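Local coordinates for inactive PncC family protein (Escherichia coli O157:H7, PDB 5KOL) that is of unknown function, a CinA-family relative that probably lacks the nicotinamide-nucleotide amidohydrolase activity associated with its PncC name, at residues 21-29 against 165-173. Residues are numbered along the deposited sequence; the frame is centred on the assembly and turned at random.
Sequences LTSALSQRL and LAQLLQLLL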
ATOM      1  N   LEU A  21      10.908   8.507 -13.452  1.00 26.52           N
ATOM      2  CA  LEU A  21       9.478   8.703 -13.687  1.00 28.41           C
ATOM      3  C   LEU A  21       8.832   9.482 -12.548  1.00 23.55           C
ATOM      4  O   LEU A  21       8.020  10.381 -12.787  1.00 30.61           O
ATOM      5  CB  LEU A  21       8.789   7.344 -13.846  1.00 26.51           C
ATOM      6  CG  LEU A  21       9.191   6.493 -15.052  1.00 27.43           C
ATOM      7  CD1 LEU A  21       8.637   5.062 -14.956  1.00 21.00           C
ATOM      8  CD2 LEU A  21       8.721   7.210 -16.324  1.00 30.36           C
ATOM      9  N   THR A  22       9.160   9.136 -11.302  1.00 23.45           N
ATOM     10  CA  THR A  22       8.550   9.835 -10.174  1.00 24.10           C
ATOM     11  C   THR A  22       9.115  11.238 -10.038  1.00 26.67           C
ATOM     12  O   THR A  22       8.441  12.126  -9.508  1.00 24.13           O
ATOM     13  CB  THR A  22       8.752   9.052  -8.869  1.00 30.10           C
ATOM     14  OG1 THR A  22      10.147   8.877  -8.612  1.00 27.24           O
ATOM     15  CG2 THR A  22       8.082   7.660  -8.935  1.00 24.11           C
ATOM     16  N   SER A  23      10.352  11.452 -10.508  1.00 22.96           N
ATOM     17  CA  SER A  23      10.892  12.803 -10.595  1.00 27.07           C
ATOM     18  C   SER A  23      10.039  13.676 -11.501  1.00 24.93           C
ATOM     19  O   SER A  23       9.634  14.788 -11.127  1.00 27.88           O
ATOM     20  CB  SER A  23      12.328  12.734 -11.109  1.00 29.81           C
ATOM     21  OG  SER A  23      13.176  12.323 -10.055  1.00 29.33           O
ATOM     22  N   ALA A  24       9.765  13.196 -12.715  1.00 25.75           N
ATOM     23  CA  ALA A  24       8.956  13.989 -13.636  1.00 27.07           C
ATOM     24  C   ALA A  24       7.534  14.143 -13.109  1.00 29.96           C
ATOM     25  O   ALA A  24       6.970  15.244 -13.110  1.00 27.38           O
ATOM     26  CB  ALA A  24       8.959  13.338 -15.019  1.00 22.47           C
ATOM     27  N   LEU A  25       6.956  13.047 -12.616  1.00 30.48           N
ATOM     28  CA  LEU A  25       5.560  13.064 -12.194  1.00 28.64           C
ATOM     29  C   LEU A  25       5.352  13.941 -10.962  1.00 27.50           C
ATOM     30  O   LEU A  25       4.358  14.677 -10.876  1.00 28.37           O
ATOM     31  CB  LEU A  25       5.094  11.636 -11.925  1.00 20.15           C
ATOM     32  CG  LEU A  25       3.608  11.450 -11.603  1.00 29.64           C
ATOM     33  CD1 LEU A  25       2.736  11.842 -12.804  1.00 27.20           C
ATOM     34  CD2 LEU A  25       3.320  10.006 -11.150  1.00 30.25           C
ATOM     35  N   SER A  26       6.263  13.870  -9.986  1.00 26.95           N
ATOM     36  CA  SER A  26       6.071  14.662  -8.779  1.00 31.89           C
ATOM     37  C   SER A  26       6.068  16.149  -9.103  1.00 31.64           C
ATOM     38  O   SER A  26       5.168  16.886  -8.690  1.00 30.78           O
ATOM     39  CB  SER A  26       7.132  14.323  -7.732  1.00 26.45           C
ATOM     40  OG  SER A  26       8.426  14.711  -8.146  1.00 31.43           O
ATOM     41  N   GLN A  27       7.035  16.607  -9.895  1.00 26.66           N
ATOM     42  CA  GLN A  27       7.103  18.041 -10.141  1.00 37.36           C
ATOM     43  C   GLN A  27       5.970  18.513 -11.037  1.00 29.60           C
ATOM     44  O   GLN A  27       5.506  19.651 -10.901  1.00 34.54           O
ATOM     45  CB  GLN A  27       8.477  18.357 -10.713  1.00 35.63           C
ATOM     46  CG  GLN A  27       9.427  18.435  -9.547  1.00 46.65           C
ATOM     47  CD  GLN A  27      10.836  18.330  -9.985  1.00 68.60           C
ATOM     48  OE1 GLN A  27      11.133  18.171 -11.156  1.00 71.37           O
ATOM     49  NE2 GLN A  27      11.732  18.439  -9.035  1.00 69.71           N
ATOM     50  N   ARG A  28       5.468  17.637 -11.907  1.00 29.26           N
ATOM     51  CA  ARG A  28       4.332  17.996 -12.749  1.00 31.30           C
ATOM     52  C   ARG A  28       3.062  18.190 -11.923  1.00 40.98           C
ATOM     53  O   ARG A  28       2.324  19.175 -12.109  1.00 35.83           O
ATOM     54  CB  ARG A  28       4.120  16.917 -13.805  1.00 34.36           C
ATOM     55  CG  ARG A  28       2.894  17.143 -14.627  1.00 43.66           C
ATOM     56  CD  ARG A  28       2.931  18.509 -15.309  1.00 52.39           C
ATOM     57  NE  ARG A  28       1.646  18.761 -15.943  1.00 57.56           N
ATOM     58  CZ  ARG A  28       1.344  18.362 -17.171  1.00 59.49           C
ATOM     59  NH1 ARG A  28       2.251  17.713 -17.900  1.00 54.01           N
ATOM     60  NH2 ARG A  28       0.136  18.612 -17.665  1.00 57.60           N
ATOM     61  N   LEU A  29       2.777  17.250 -11.021  1.00 31.70           N
ATOM     62  CA  LEU A  29       1.551  17.354 -10.235  1.00 31.79           C
ATOM     63  C   LEU A  29       1.639  18.478  -9.211  1.00 30.80           C
ATOM     64  O   LEU A  29       0.633  19.147  -8.943  1.00 39.73           O
ATOM     65  CB  LEU A  29       1.228  16.030  -9.548  1.00 29.01           C
ATOM     66  CG  LEU A  29       1.070  14.790 -10.432  1.00 27.53           C
ATOM     67  CD1 LEU A  29       1.145  13.513  -9.599  1.00 28.16           C
ATOM     68  CD2 LEU A  29      -0.230  14.870 -11.204  1.00 27.76           C
ATOM     69  N   LEU A 165       3.152   4.508 -14.114  1.00 22.90           N
ATOM     70  CA  LEU A 165       3.694   5.856 -13.954  1.00 17.74           C
ATOM     71  C   LEU A 165       3.950   6.517 -15.305  1.00 23.83           C
ATOM     72  O   LEU A 165       3.551   7.668 -15.535  1.00 24.99           O
ATOM     73  CB  LEU A 165       5.000   5.771 -13.146  1.00 20.21           C
ATOM     74  CG  LEU A 165       4.861   5.249 -11.698  1.00 24.06           C
ATOM     75  CD1 LEU A 165       6.225   5.100 -11.063  1.00 20.98           C
ATOM     76  CD2 LEU A 165       4.020   6.193 -10.853  1.00 25.14           C
ATOM     77  N   ALA A 166       4.649   5.815 -16.203  1.00 23.18           N
ATOM     78  CA  ALA A 166       5.008   6.398 -17.494  1.00 24.59           C
ATOM     79  C   ALA A 166       3.773   6.752 -18.313  1.00 25.50           C
ATOM     80  O   ALA A 166       3.754   7.771 -19.024  1.00 27.23           O
ATOM     81  CB  ALA A 166       5.913   5.432 -18.267  1.00 22.48           C
ATOM     82  N   GLN A 167       2.735   5.911 -18.254  1.00 25.16           N
ATOM     83  CA  GLN A 167       1.538   6.222 -19.029  1.00 26.17           C
ATOM     84  C   GLN A 167       0.774   7.398 -18.430  1.00 31.24           C
ATOM     85  O   GLN A 167       0.104   8.126 -19.163  1.00 27.52           O
ATOM     86  CB  GLN A 167       0.619   4.996 -19.152  1.00 30.82           C
ATOM     87  CG  GLN A 167      -0.584   5.232 -20.103  1.00 31.74           C
ATOM     88  CD  GLN A 167      -0.190   5.251 -21.579  1.00 31.82           C
ATOM     89  OE1 GLN A 167       0.642   4.446 -22.036  1.00 36.87           O
ATOM     90  NE2 GLN A 167      -0.778   6.172 -22.333  1.00 32.43           N
ATOM     91  N   LEU A 168       0.833   7.603 -17.112  1.00 23.31           N
ATOM     92  CA  LEU A 168       0.226   8.817 -16.582  1.00 24.20           C
ATOM     93  C   LEU A 168       0.932  10.052 -17.134  1.00 28.05           C
ATOM     94  O   LEU A 168       0.289  11.046 -17.479  1.00 31.43           O
ATOM     95  CB  LEU A 168       0.228   8.795 -15.054  1.00 23.23           C
ATOM     96  CG  LEU A 168      -0.348  10.082 -14.450  1.00 27.46           C
ATOM     97  CD1 LEU A 168      -1.796  10.334 -14.936  1.00 23.57           C
ATOM     98  CD2 LEU A 168      -0.334   9.981 -12.943  1.00 24.92           C
ATOM     99  N   LEU A 169       2.260   9.988 -17.251  1.00 24.90           N
ATOM    100  CA  LEU A 169       3.013  11.067 -17.874  1.00 28.96           C
ATOM    101  C   LEU A 169       2.507  11.338 -19.288  1.00 26.52           C
ATOM    102  O   LEU A 169       2.298  12.493 -19.670  1.00 30.96           O
ATOM    103  CB  LEU A 169       4.498  10.699 -17.879  1.00 23.67           C
ATOM    104  CG  LEU A 169       5.134  10.876 -16.489  1.00 29.69           C
ATOM    105  CD1 LEU A 169       6.585  10.409 -16.452  1.00 30.63           C
ATOM    106  CD2 LEU A 169       5.076  12.356 -16.123  1.00 25.31           C
ATOM    107  N   GLN A 170       2.307  10.276 -20.079  1.00 28.08           N
ATOM    108  CA  GLN A 170       1.794  10.440 -21.437  1.00 32.04           C
ATOM    109  C   GLN A 170       0.437  11.127 -21.420  1.00 39.54           C
ATOM    110  O   GLN A 170       0.185  12.055 -22.192  1.00 34.96           O
ATOM    111  CB  GLN A 170       1.687   9.081 -22.134  1.00 32.78           C
ATOM    112  CG  GLN A 170       0.948   9.120 -23.485  1.00 37.97           C
ATOM    113  CD  GLN A 170       1.681   9.943 -24.538  1.00 44.93           C
ATOM    114  OE1 GLN A 170       1.071  10.657 -25.352  1.00 37.88           O
ATOM    115  NE2 GLN A 170       2.995   9.849 -24.523  1.00 26.75           N
ATOM    116  N   LEU A 171      -0.453  10.681 -20.531  1.00 36.90           N
ATOM    117  CA  LEU A 171      -1.794  11.244 -20.494  1.00 33.35           C
ATOM    118  C   LEU A 171      -1.805  12.679 -19.972  1.00 40.91           C
ATOM    119  O   LEU A 171      -2.786  13.395 -20.191  1.00 43.50           O
ATOM    120  CB  LEU A 171      -2.700  10.348 -19.639  1.00 38.18           C
ATOM    121  CG  LEU A 171      -2.922   8.933 -20.186  1.00 38.03           C
ATOM    122  CD1 LEU A 171      -3.757   8.072 -19.232  1.00 32.45           C
ATOM    123  CD2 LEU A 171      -3.572   8.979 -21.566  1.00 37.80           C
ATOM    124  N   LEU A 172      -0.744  13.116 -19.296  1.00 37.07           N
ATOM    125  CA  LEU A 172      -0.664  14.479 -18.781  1.00 40.40           C
ATOM    126  C   LEU A 172      -0.090  15.467 -19.789  1.00 45.66           C
ATOM    127  O   LEU A 172      -0.020  16.665 -19.492  1.00 46.35           O
ATOM    128  CB  LEU A 172       0.174  14.511 -17.498  1.00 34.97           C
ATOM    129  CG  LEU A 172      -0.513  13.987 -16.241  1.00 38.96           C
ATOM    130  CD1 LEU A 172       0.457  13.991 -15.063  1.00 34.48           C
ATOM    131  CD2 LEU A 172      -1.760  14.821 -15.935  1.00 40.64           C
ATOM    132  N   LEU A 173       0.333  15.006 -20.958  1.00 40.99           N
ATOM    133  CA  LEU A 173       0.766  15.923 -21.999  1.00 46.68           C
ATOM    134  C   LEU A 173      -0.406  16.822 -22.401  1.00 59.07           C
ATOM    135  O   LEU A 173      -1.554  16.364 -22.466  1.00 55.71           O
ATOM    136  CB  LEU A 173       1.299  15.160 -23.209  1.00 39.66           C
ATOM    137  CG  LEU A 173       2.509  14.267 -22.952  1.00 40.92           C
ATOM    138  CD1 LEU A 173       2.816  13.464 -24.199  1.00 36.68           C
ATOM    139  CD2 LEU A 173       3.705  15.104 -22.526  1.00 44.07           C
ATOM    140  OXT LEU A 173      -0.232  18.019 -22.651  1.00 55.82           O
TER
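L21 starts the contact against L165, A166 and L169, where helix 18-31 packs beside the C-terminal helix 153-171 in the alpha/beta fold of the CinA family. The two helix segments run in the same general direction, 42° apart, with axes 9.7 Å from each other at closest approach. CD2 of L21 sits 3.8 Å from A166 CB and also meets L169 CD1, while L21 CD1 lies by L165 CB. T22, next in sequence, meets the other segment through its methyl: CG2 touches L165 CD1, and OG1 is hydrogen-bonded back to I18 O within its own helix. A24 adds its CB at 4.0 Å from L169 CD1, toward the outer edge of the contact. L25 fills the middle. With CG anti to the backbone N (chi1 -174°), its two methyls reach across: CD2 meets L165 CD2, and CD1 lies 3.6 Å from L168 CD2 and 3.9 Å from L172 CD1, the leucines crossing nearly at right angles. L169 CD2 meanwhile rests on the L25 backbone near CA. R28 makes the polar part of the contact. Its chain bends at chi2 (57°) and slides past L172 in the opposite direction; L172 CB lies over one guanidinium face, offset toward the rim. NE pairs with D32 in a salt bridge, and L172 O takes a weak bond from NH1 and a shorter one, 2.7 Å, from NH2; NH2 lies in the carbonyl plane, while the oxygen is tilted out of the guanidinium plane. L29 and L168 both also touch L36 on strand 36-40, which ties the helix pair to the sheet, and L29 CD2 lies 4.0 Å from L172 CD1.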